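Local coordinates for protein IclR transcriptional regulator (Thermotoga maritima, PDB 1MKM) that probably binds DNA through a winged helix-turn-helix domain as an IclR-family transcriptional regulator, and carries a zinc site in its C-terminal domain, at residues Ala10-Asp15 against Glu31-Ser36; Gly51-Leu54 against Arg60-Pro63; Ser138-Leu143 against Asn190-Ile195; Glu179-Arg182 against Tyr186-Asp189. One frame throughout, in Å; residues are numbered along the deposited sequence.

Contact 1: Ala10-Asp15 against Glu31-Ser36; sequences AFEILD and EKFNMS
Phe33 lays one face of its ring over Ile13, and that pair is the tight part of the contact. Ile13 CG1 stands 3.9 Å from the ring centroid and 14° off the normal, a CH-pi contact displaced a little toward CD1 and CE1. The first torsion of Ile13 sets CG1 anti to the carbonyl carbon (chi1 -60°), which brings it against the ring face. The far end of the ring reaches the helix backbone itself, with Phe33 CZ 3.8 Å from Ile13 CA. Ile13 also packs on Tyr43 and Met44 of helix 37-50, Met35 adds its side chain to Tyr43, and Ile13 itself is buried.

The other flank is looser, and Glu12 is partly exposed. It offers the ring only its aliphatic root, CB lying 3.9 Å from Phe33 CE2, while the carboxylate heads away from the ring, and OE2 makes a long, weak ion pair with Lys50 of the second subunit. Phe33 is the first residue to leave helical geometry after helix 26-32. No hydrogen bond joins the two segments, so between them the contact of this helix end with helix 6-19 is apolar, dispersion plus the CH-pi contact.

Contact 2: Gly51-Leu54 against Arg60-Pro63; sequences GFVL and RYVP
Leu54 and Val62 form the hydrogen-bonded pair of this antiparallel hairpin, the wing of the winged helix-turn-helix domain. Val62 N gives to Leu54 O at 2.8 Å with 165° at the hydrogen, and the donor lies in the carbonyl plane. The return bond, from Leu54 N to Val62 O, is modelled very short, so its exact length is doubtful. Tyr61 CA lies 3.4 Å from Leu54 O in a CA-H...O contact, so Leu54 O has a hydrogen bond and a weaker CA-H contact. Val53 and Pro63 form the neighbouring non-hydrogen-bonded pair, their CA atoms 4.2 Å apart and their side chains diverging.

The apolar contacts fall on two faces. Leu54 and Val62 share one, where Leu54 CB meets Val62 CG1 at 4.1 Å. On the face of Val53 and Tyr61, the two side chains cross at about a right angle, and both press on Met44 of helix 37-50.

At the charged end, the guanidinium group of Arg60 turns from the hairpin to a salt bridge with Glu28. Before the strand, Gly51 closes helix 37-50 with a Schellman motif, its positive phi (88°) suited to glycine. The chemistry implies a wing whose pairing is set by main-chain bonds and whose Val53-Tyr61 face is seated on the helices by apolar contact.

Contact 3: Ser138-Leu143 against Asn190-Ile195; sequences SGKSIL and NEENEI
Lys140 on helix 137-143 and Glu192 in the loop between strands 187-190 and 197-205 bridge backbones that stay well apart, their CA atoms, the nearest pair, 10.9 Å from each other. Within the helix Ile142 N bonds only weakly to Ser138 O, and Gly139 O accepts from both Leu143 N and Ile142 N. In the loop, Glu191 sits at positive phi (52°) as the chain turns.

Two long side chains span the gap and cross obliquely, meeting in a salt bridge between Lys140 NZ and Glu192 OE2. The modelled separation is 2.5 Å, but the ammonium sits too close to the carboxylate for its position to be firm. A bend at chi3 (-67°) turns the end of Lys140 to the loop, whereas Glu192 runs extended beyond CG. Asn190 N also donates to Glu192 OE2, at 3.2 Å and on its anti lone pair, tying the carboxylate to its own loop.

Both residues are buried. As modelled, Lys140 NZ also salt-bridges Glu177 and probably hydrogen-bonds Val188 O. Asp189, which binds zinc in a structure of this protein, accepts from Glu192 N and Asn193 N. The pair thus sits where helix 137-143, helix 171-184 and strand 187-190, outermost within this chain, come together.

Contact 4: Glu179-Arg182 against Tyr186-Asp189; sequences EKIR and YAVD
Ile181 turns both its branches onto the start of the strand, one against backbone and one against Ala187. The CG2 branch, anti to the backbone N, lies by the carbonyl of Tyr186, with Ile181 CG2 3.1 Å from Tyr186 O. The other branch carries CD1 along to the methyl of Ala187, where Ile181 CD1 and Ala187 CB meet at 3.7 Å; CG1 follows close behind, 3.9 Å from the same CB. This branch leaves beside the backbone N (chi1 -61°), which is how it comes to lie next to the alanine. Tyr186 O also receives a CA-H...O contact from Ile181 CA at 3.4 Å, with 138° at the hydrogen.

The Tyr186 ring takes no share in this: its CB points away from the helix, and the ring packs on Glu230 and Ser233 of helix 226-246 and engages Arg184 in a cation-pi contact. Both Ile181 and Ala187 are buried.

Backbone hydrogen bonds join Ala187 with Gly201 and Asp189 with Cys199; Asp189 and Cys199 bind zinc in a structure of this protein. The contact thus closes the short turn between helix 171-184 and strand 187-190, which pairs with strand 197-205 and is outermost, within this chain, in the six-stranded antiparallel sheet.

Contacts 1 and 2 belong to the helix-turn-helix end of the chain, probably DNA-binding, contacts 3 and 4 to the C-terminal domain on the opposite side of the chain's centre. The first two are partly buried, both lean on helix 37-50 and reach the second subunit, and they touch through Leu14 CD1 and Phe52 CB at 3.8 Å. Contacts 3 and 4 are buried, their centres about 9 Å apart; contact 3 touches helix 171-184 and strand 187-190, which contact 4 joins. Chemistry follows place: aliphatic-on-aromatic CH-pi packing in contact 1, main-chain pairing in contact 2, a buried ion pair near zinc-binding residues in contact 3, aliphatic packing in contact 4.

Contact 1: Ala10-Asp15 against Glu31-Ser36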
loop_
_atom_site.group_PDB
_atom_site.type_symbol
_atom_site.label_atom_id
_atom_site.label_comp_id
_atom_site.label_asym_id
_atom_site.label_seq_id
_atom_site.Cartn_x
_atom_site.Cartn_y
_atom_site.Cartn_z
ATOM N N ALA B 10 -23.606 -12.660 22.009
ATOM C CA ALA B 10 -23.337 -12.629 20.583
ATOM C C ALA B 10 -22.968 -11.211 20.154
ATOM O O ALA B 10 -21.921 -10.986 19.547
ATOM C CB ALA B 10 -24.562 -13.110 19.816
ATOM N N PHE B 11 -23.833 -10.259 20.493
ATOM C CA PHE B 11 -23.622 -8.862 20.133
ATOM C C PHE B 11 -22.496 -8.149 20.866
ATOM O O PHE B 11 -22.132 -7.035 20.510
ATOM C CB PHE B 11 -24.934 -8.097 20.278
ATOM C CG PHE B 11 -25.931 -8.450 19.222
ATOM C CD1 PHE B 11 -25.729 -8.048 17.906
ATOM C CD2 PHE B 11 -27.034 -9.241 19.521
ATOM C CE1 PHE B 11 -26.606 -8.431 16.904
ATOM C CE2 PHE B 11 -27.916 -9.634 18.531
ATOM C CZ PHE B 11 -27.703 -9.227 17.214
ATOM N N GLU B 12 -21.952 -8.788 21.893
ATOM C CA GLU B 12 -20.836 -8.212 22.619
ATOM C C GLU B 12 -19.573 -8.688 21.912
ATOM O O GLU B 12 -18.619 -7.933 21.735
ATOM C CB GLU B 12 -20.847 -8.663 24.080
ATOM C CG GLU B 12 -21.712 -7.780 24.969
ATOM C CD GLU B 12 -21.948 -8.367 26.351
ATOM O OE1 GLU B 12 -20.966 -8.758 27.022
ATOM O OE2 GLU B 12 -23.127 -8.428 26.769
ATOM N N ILE B 13 -19.580 -9.950 21.497
ATOM C CA ILE B 13 -18.434 -10.499 20.787
ATOM C C ILE B 13 -18.272 -9.757 19.453
ATOM O O ILE B 13 -17.178 -9.321 19.103
ATOM C CB ILE B 13 -18.619 -12.000 20.513
ATOM C CG1 ILE B 13 -18.783 -12.742 21.837
ATOM C CG2 ILE B 13 -17.438 -12.538 19.720
ATOM C CD1 ILE B 13 -18.772 -14.223 21.689
ATOM N N LEU B 14 -19.377 -9.615 18.724
ATOM C CA LEU B 14 -19.360 -8.930 17.441
ATOM C C LEU B 14 -18.921 -7.478 17.610
ATOM O O LEU B 14 -18.027 -7.020 16.902
ATOM C CB LEU B 14 -20.743 -8.994 16.786
ATOM C CG LEU B 14 -20.971 -8.224 15.471
ATOM C CD1 LEU B 14 -20.090 -8.778 14.366
ATOM C CD2 LEU B 14 -22.448 -8.328 15.063
ATOM N N ASP B 15 -19.535 -6.756 18.548
ATOM C CA ASP B 15 -19.170 -5.362 18.767
ATOM C C ASP B 15 -17.677 -5.245 18.980
ATOM O O ASP B 15 -17.056 -4.262 18.564
ATOM C CB ASP B 15 -19.904 -4.773 19.974
ATOM C CG ASP B 15 -19.482 -3.335 20.271
ATOM O OD1 ASP B 15 -18.468 -3.130 20.973
ATOM O OD2 ASP B 15 -20.154 -2.400 19.791
ATOM N N GLU B 31 -11.199 -16.920 25.604
ATOM C CA GLU B 31 -10.520 -16.377 26.775
ATOM C C GLU B 31 -11.058 -14.998 27.149
ATOM O O GLU B 31 -10.989 -14.580 28.307
ATOM C CB GLU B 31 -9.014 -16.285 26.514
ATOM C CG GLU B 31 -8.309 -17.633 26.410
ATOM C CD GLU B 31 -6.799 -17.499 26.273
ATOM O OE1 GLU B 31 -6.332 -17.012 25.217
ATOM O OE2 GLU B 31 -6.082 -17.875 27.229
ATOM N N LYS B 32 -11.597 -14.297 26.158
ATOM C CA LYS B 32 -12.142 -12.963 26.365
ATOM C C LYS B 32 -13.494 -12.990 27.059
ATOM O O LYS B 32 -13.740 -12.209 27.980
ATOM C CB LYS B 32 -12.278 -12.245 25.022
ATOM C CG LYS B 32 -13.016 -10.903 25.081
ATOM C CD LYS B 32 -12.190 -9.809 25.718
ATOM C CE LYS B 32 -12.919 -8.481 25.654
ATOM N NZ LYS B 32 -12.028 -7.375 26.087
ATOM N N PHE B 33 -14.370 -13.887 26.618
ATOM C CA PHE B 33 -15.705 -13.981 27.195
ATOM C C PHE B 33 -15.963 -15.264 27.971
ATOM O O PHE B 33 -16.980 -15.929 27.767
ATOM C CB PHE B 33 -16.770 -13.823 26.106
ATOM C CG PHE B 33 -16.711 -12.503 25.385
ATOM C CD1 PHE B 33 -15.862 -12.324 24.301
ATOM C CD2 PHE B 33 -17.484 -11.429 25.812
ATOM C CE1 PHE B 33 -15.782 -11.100 23.654
ATOM C CE2 PHE B 33 -17.411 -10.199 25.173
ATOM C CZ PHE B 33 -16.556 -10.034 24.091
ATOM N N ASN B 34 -15.034 -15.590 28.864
ATOM C CA ASN B 34 -15.123 -16.772 29.714
ATOM C C ASN B 34 -15.983 -17.884 29.105
ATOM O O ASN B 34 -17.167 -18.007 29.419
ATOM C CB ASN B 34 -15.687 -16.372 31.085
ATOM C CG ASN B 34 -15.050 -17.141 32.234
ATOM O OD1 ASN B 34 -15.540 -17.104 33.366
ATOM N ND2 ASN B 34 -13.948 -17.828 31.951
ATOM N N MET B 35 -15.387 -18.677 28.221
ATOM C CA MET B 35 -16.084 -19.793 27.586
ATOM C C MET B 35 -15.111 -20.701 26.828
ATOM O O MET B 35 -14.017 -20.281 26.440
ATOM C CB MET B 35 -17.199 -19.284 26.653
ATOM C CG MET B 35 -16.760 -18.367 25.507
ATOM S SD MET B 35 -18.167 -17.644 24.574
ATOM C CE MET B 35 -18.573 -18.996 23.562
ATOM N N SER B 36 -15.506 -21.953 26.632
ATOM C CA SER B 36 -14.663 -22.917 25.928
ATOM C C SER B 36 -14.532 -22.583 24.443
ATOM O O SER B 36 -15.432 -21.988 23.845
ATOM C CB SER B 36 -15.244 -24.327 26.067
ATOM O OG SER B 36 -16.532 -24.392 25.473
#

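Contact 2: Gly51-Leu54 against Arg60-Pro63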
loop_
_atom_site.group_PDB
_atom_site.type_symbol
_atom_site.label_atom_id
_atom_site.label_comp_id
_atom_site.label_asym_id
_atom_site.label_seq_id
_atom_site.Cartn_x
_atom_site.Cartn_y
_atom_site.Cartn_z
ATOM N N GLY B 51 -21.825 -13.668 7.470
ATOM C CA GLY B 51 -20.997 -12.661 6.832
ATOM C C GLY B 51 -20.568 -11.475 7.686
ATOM O O GLY B 51 -19.995 -10.518 7.163
ATOM N N PHE B 52 -20.840 -11.527 8.988
ATOM C CA PHE B 52 -20.461 -10.449 9.899
ATOM C C PHE B 52 -18.981 -10.475 10.163
ATOM O O PHE B 52 -18.375 -9.471 10.536
ATOM C CB PHE B 52 -21.222 -10.571 11.224
ATOM C CG PHE B 52 -22.673 -10.220 11.103
ATOM C CD1 PHE B 52 -23.612 -11.186 10.742
ATOM C CD2 PHE B 52 -23.090 -8.908 11.253
ATOM C CE1 PHE B 52 -24.956 -10.838 10.525
ATOM C CE2 PHE B 52 -24.421 -8.558 11.036
ATOM C CZ PHE B 52 -25.355 -9.524 10.670
ATOM N N VAL B 53 -18.399 -11.648 9.968
ATOM C CA VAL B 53 -16.985 -11.827 10.189
ATOM C C VAL B 53 -16.365 -12.610 9.041
ATOM O O VAL B 53 -17.052 -13.371 8.348
ATOM C CB VAL B 53 -16.755 -12.555 11.519
ATOM C CG1 VAL B 53 -15.328 -12.951 11.657
ATOM C CG2 VAL B 53 -17.153 -11.640 12.659
ATOM N N LEU B 54 -15.070 -12.404 8.828
ATOM C CA LEU B 54 -14.344 -13.097 7.766
ATOM C C LEU B 54 -13.259 -13.934 8.406
ATOM O O LEU B 54 -12.541 -13.457 9.294
ATOM C CB LEU B 54 -13.711 -12.087 6.803
ATOM C CG LEU B 54 -13.197 -12.650 5.473
ATOM C CD1 LEU B 54 -14.333 -13.381 4.765
ATOM C CD2 LEU B 54 -12.654 -11.503 4.597
ATOM N N ARG B 60 -7.636 -16.788 11.819
ATOM C CA ARG B 60 -7.864 -15.613 12.660
ATOM C C ARG B 60 -9.053 -14.890 12.025
ATOM O O ARG B 60 -9.299 -15.035 10.824
ATOM C CB ARG B 60 -6.639 -14.701 12.664
ATOM C CG ARG B 60 -5.354 -15.400 13.056
ATOM C CD ARG B 60 -5.208 -15.512 14.549
ATOM N NE ARG B 60 -4.992 -14.201 15.142
ATOM C CZ ARG B 60 -4.691 -14.009 16.419
ATOM N NH1 ARG B 60 -4.568 -15.051 17.234
ATOM N NH2 ARG B 60 -4.512 -12.777 16.882
ATOM N N TYR B 61 -9.770 -14.099 12.822
ATOM C CA TYR B 61 -10.967 -13.406 12.354
ATOM C C TYR B 61 -10.903 -11.890 12.116
ATOM O O TYR B 61 -10.312 -11.137 12.882
ATOM C CB TYR B 61 -12.122 -13.681 13.314
ATOM C CG TYR B 61 -12.609 -15.115 13.341
ATOM C CD1 TYR B 61 -12.031 -16.058 14.194
ATOM C CD2 TYR B 61 -13.674 -15.516 12.539
ATOM C CE1 TYR B 61 -12.516 -17.370 14.249
ATOM C CE2 TYR B 61 -14.164 -16.818 12.585
ATOM C CZ TYR B 61 -13.586 -17.735 13.442
ATOM O OH TYR B 61 -14.104 -19.000 13.505
ATOM N N VAL B 62 -11.586 -11.470 11.061
ATOM C CA VAL B 62 -11.650 -10.075 10.674
ATOM C C VAL B 62 -13.098 -9.753 10.325
ATOM O O VAL B 62 -13.854 -10.629 9.904
ATOM C CB VAL B 62 -10.703 -9.835 9.465
ATOM C CG1 VAL B 62 -11.389 -9.053 8.387
ATOM C CG2 VAL B 62 -9.443 -9.130 9.936
ATOM N N PRO B 63 -13.517 -8.496 10.520
ATOM C CA PRO B 63 -14.905 -8.152 10.195
ATOM C C PRO B 63 -15.288 -8.392 8.737
ATOM O O PRO B 63 -14.496 -8.168 7.822
ATOM C CB PRO B 63 -15.013 -6.676 10.606
ATOM C CG PRO B 63 -13.602 -6.190 10.566
ATOM C CD PRO B 63 -12.812 -7.348 11.109
#

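Contact 3: Ser138-Leu143 against Asn190-Ile195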
loop_
_atom_site.group_PDB
_atom_site.type_symbol
_atom_site.label_atom_id
_atom_site.label_comp_id
_atom_site.label_asym_id
_atom_site.label_seq_id
_atom_site.Cartn_x
_atom_site.Cartn_y
_atom_site.Cartn_z
ATOM N N SER B 138 -24.712 22.995 12.702
ATOM C CA SER B 138 -25.815 22.386 11.974
ATOM C C SER B 138 -26.932 22.061 12.993
ATOM O O SER B 138 -28.114 22.020 12.648
ATOM C CB SER B 138 -25.330 21.112 11.259
ATOM O OG SER B 138 -24.626 20.251 12.143
ATOM N N GLY B 139 -26.542 21.847 14.248
ATOM C CA GLY B 139 -27.506 21.543 15.291
ATOM C C GLY B 139 -28.387 22.724 15.665
ATOM O O GLY B 139 -29.610 22.639 15.593
ATOM N N LYS B 140 -27.771 23.829 16.074
ATOM C CA LYS B 140 -28.523 25.024 16.441
ATOM C C LYS B 140 -29.243 25.536 15.207
ATOM O O LYS B 140 -30.358 26.034 15.289
ATOM C CB LYS B 140 -27.582 26.095 16.996
ATOM C CG LYS B 140 -26.877 25.660 18.270
ATOM C CD LYS B 140 -25.897 26.698 18.778
ATOM C CE LYS B 140 -24.722 26.865 17.830
ATOM N NZ LYS B 140 -23.679 27.757 18.414
ATOM N N SER B 141 -28.598 25.410 14.057
ATOM C CA SER B 141 -29.204 25.835 12.804
ATOM C C SER B 141 -30.565 25.131 12.673
ATOM O O SER B 141 -31.500 25.669 12.083
ATOM C CB SER B 141 -28.282 25.455 11.637
ATOM O OG SER B 141 -28.653 26.078 10.419
ATOM N N ILE B 142 -30.675 23.927 13.233
ATOM C CA ILE B 142 -31.926 23.168 13.175
ATOM C C ILE B 142 -32.855 23.594 14.307
ATOM O O ILE B 142 -34.076 23.650 14.133
ATOM C CB ILE B 142 -31.676 21.641 13.277
ATOM C CG1 ILE B 142 -30.986 21.140 12.004
ATOM C CG2 ILE B 142 -32.999 20.902 13.491
ATOM C CD1 ILE B 142 -30.561 19.687 12.064
ATOM N N LEU B 143 -32.267 23.893 15.464
ATOM C CA LEU B 143 -33.029 24.336 16.627
ATOM C C LEU B 143 -33.498 25.774 16.468
ATOM O O LEU B 143 -34.116 26.338 17.372
ATOM C CB LEU B 143 -32.178 24.233 17.892
ATOM C CG LEU B 143 -32.326 22.950 18.709
ATOM C CD1 LEU B 143 -31.446 23.014 19.960
ATOM C CD2 LEU B 143 -33.792 22.787 19.088
ATOM N N ASN B 190 -18.410 28.589 17.618
ATOM C CA ASN B 190 -17.126 29.105 18.051
ATOM C C ASN B 190 -16.586 28.172 19.121
ATOM O O ASN B 190 -16.671 28.469 20.310
ATOM C CB ASN B 190 -17.272 30.521 18.608
ATOM C CG ASN B 190 -15.934 31.147 18.967
ATOM O OD1 ASN B 190 -15.075 31.338 18.106
ATOM N ND2 ASN B 190 -15.752 31.465 20.245
ATOM N N GLU B 191 -16.048 27.034 18.688
ATOM C CA GLU B 191 -15.482 26.041 19.589
ATOM C C GLU B 191 -16.435 25.634 20.707
ATOM O O GLU B 191 -16.007 25.299 21.807
ATOM C CB GLU B 191 -14.165 26.563 20.167
ATOM C CG GLU B 191 -12.929 25.894 19.556
ATOM C CD GLU B 191 -11.697 26.781 19.575
ATOM O OE1 GLU B 191 -11.742 27.859 18.941
ATOM O OE2 GLU B 191 -10.688 26.401 20.214
ATOM N N GLU B 192 -17.726 25.649 20.398
ATOM C CA GLU B 192 -18.774 25.287 21.347
ATOM C C GLU B 192 -18.947 23.772 21.424
ATOM O O GLU B 192 -19.356 23.246 22.453
ATOM C CB GLU B 192 -20.111 25.919 20.936
ATOM C CG GLU B 192 -20.059 27.416 20.662
ATOM C CD GLU B 192 -21.358 27.945 20.080
ATOM O OE1 GLU B 192 -22.395 27.905 20.772
ATOM O OE2 GLU B 192 -21.347 28.402 18.921
ATOM N N ASN B 193 -18.658 23.072 20.332
ATOM C CA ASN B 193 -18.790 21.620 20.322
ATOM C C ASN B 193 -17.432 21.008 20.615
ATOM O O ASN B 193 -17.268 20.306 21.610
ATOM C CB ASN B 193 -19.326 21.134 18.968
ATOM C CG ASN B 193 -19.553 19.619 18.926
ATOM O OD1 ASN B 193 -18.611 18.837 18.773
ATOM N ND2 ASN B 193 -20.804 19.209 19.062
ATOM N N GLU B 194 -16.456 21.278 19.752
ATOM C CA GLU B 194 -15.111 20.759 19.960
ATOM C C GLU B 194 -14.062 21.861 19.887
ATOM O O GLU B 194 -14.080 22.700 18.986
ATOM C CB GLU B 194 -14.788 19.660 18.945
ATOM C CG GLU B 194 -14.657 18.277 19.576
ATOM C CD GLU B 194 -14.339 17.188 18.568
ATOM O OE1 GLU B 194 -15.101 17.045 17.588
ATOM O OE2 GLU B 194 -13.333 16.470 18.758
ATOM N N ILE B 195 -13.149 21.862 20.852
ATOM C CA ILE B 195 -12.094 22.862 20.895
ATOM C C ILE B 195 -11.114 22.662 19.729
ATOM O O ILE B 195 -10.702 21.541 19.417
ATOM C CB ILE B 195 -11.358 22.819 22.269
ATOM C CG1 ILE B 195 -10.021 23.562 22.181
ATOM C CG2 ILE B 195 -11.195 21.378 22.735
ATOM C CD1 ILE B 195 -9.183 23.473 23.452
#

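Contact 4: Glu179-Arg182 against Tyr186-Asp189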
loop_
_atom_site.group_PDB
_atom_site.type_symbol
_atom_site.label_atom_id
_atom_site.label_comp_id
_atom_site.label_asym_id
_atom_site.label_seq_id
_atom_site.Cartn_x
_atom_site.Cartn_y
_atom_site.Cartn_z
ATOM N N GLU B 179 -32.254 32.845 17.964
ATOM C CA GLU B 179 -32.916 33.892 17.201
ATOM C C GLU B 179 -31.914 34.604 16.298
ATOM O O GLU B 179 -32.216 34.913 15.141
ATOM C CB GLU B 179 -33.593 34.884 18.146
ATOM C CG GLU B 179 -34.806 35.559 17.535
ATOM C CD GLU B 179 -35.688 36.209 18.578
ATOM O OE1 GLU B 179 -35.213 37.142 19.260
ATOM O OE2 GLU B 179 -36.854 35.780 18.721
ATOM N N LYS B 180 -30.721 34.860 16.829
ATOM C CA LYS B 180 -29.673 35.508 16.051
ATOM C C LYS B 180 -29.524 34.668 14.789
ATOM O O LYS B 180 -29.379 35.183 13.681
ATOM C CB LYS B 180 -28.341 35.483 16.804
ATOM C CG LYS B 180 -28.422 35.712 18.300
ATOM C CD LYS B 180 -27.013 35.793 18.875
ATOM C CE LYS B 180 -26.981 35.693 20.388
ATOM N NZ LYS B 180 -25.571 35.627 20.865
ATOM N N ILE B 181 -29.563 33.356 14.985
ATOM C CA ILE B 181 -29.433 32.411 13.891
ATOM C C ILE B 181 -30.592 32.587 12.921
ATOM O O ILE B 181 -30.394 32.594 11.703
ATOM C CB ILE B 181 -29.388 30.968 14.433
ATOM C CG1 ILE B 181 -28.167 30.811 15.344
ATOM C CG2 ILE B 181 -29.323 29.976 13.289
ATOM C CD1 ILE B 181 -28.157 29.534 16.149
ATOM N N ARG B 182 -31.800 32.741 13.455
ATOM C CA ARG B 182 -32.967 32.941 12.604
ATOM C C ARG B 182 -32.691 34.208 11.800
ATOM O O ARG B 182 -33.031 34.302 10.616
ATOM C CB ARG B 182 -34.225 33.129 13.454
ATOM C CG ARG B 182 -34.417 32.063 14.523
ATOM C CD ARG B 182 -35.688 32.309 15.338
ATOM N NE ARG B 182 -35.842 31.343 16.425
ATOM C CZ ARG B 182 -36.877 31.313 17.256
ATOM N NH1 ARG B 182 -37.857 32.197 17.125
ATOM N NH2 ARG B 182 -36.935 30.399 18.218
ATOM N N TYR B 186 -28.244 31.377 9.537
ATOM C CA TYR B 186 -27.284 30.294 9.734
ATOM C C TYR B 186 -26.672 30.383 11.129
ATOM O O TYR B 186 -26.903 31.354 11.849
ATOM C CB TYR B 186 -26.162 30.360 8.690
ATOM C CG TYR B 186 -25.377 31.652 8.708
ATOM C CD1 TYR B 186 -25.758 32.734 7.907
ATOM C CD2 TYR B 186 -24.267 31.802 9.538
ATOM C CE1 TYR B 186 -25.050 33.934 7.930
ATOM C CE2 TYR B 186 -23.553 32.995 9.573
ATOM C CZ TYR B 186 -23.950 34.056 8.765
ATOM O OH TYR B 186 -23.246 35.234 8.791
ATOM N N ALA B 187 -25.884 29.378 11.504
ATOM C CA ALA B 187 -25.246 29.365 12.815
ATOM C C ALA B 187 -23.734 29.294 12.733
ATOM O O ALA B 187 -23.163 29.105 11.656
ATOM C CB ALA B 187 -25.755 28.205 13.626
ATOM N N VAL B 188 -23.093 29.449 13.886
ATOM C CA VAL B 188 -21.645 29.395 13.981
ATOM C C VAL B 188 -21.263 28.711 15.283
ATOM O O VAL B 188 -21.834 29.010 16.333
ATOM C CB VAL B 188 -21.023 30.805 13.975
ATOM C CG1 VAL B 188 -19.534 30.717 14.230
ATOM C CG2 VAL B 188 -21.301 31.502 12.643
ATOM N N ASP B 189 -20.308 27.787 15.212
ATOM C CA ASP B 189 -19.849 27.078 16.397
ATOM C C ASP B 189 -18.465 27.560 16.784
ATOM O O ASP B 189 -17.456 27.017 16.331
ATOM C CB ASP B 189 -19.815 25.564 16.160
ATOM C CG ASP B 189 -18.992 24.831 17.214
ATOM O OD1 ASP B 189 -18.904 25.354 18.338
ATOM O OD2 ASP B 189 -18.439 23.743 16.939
#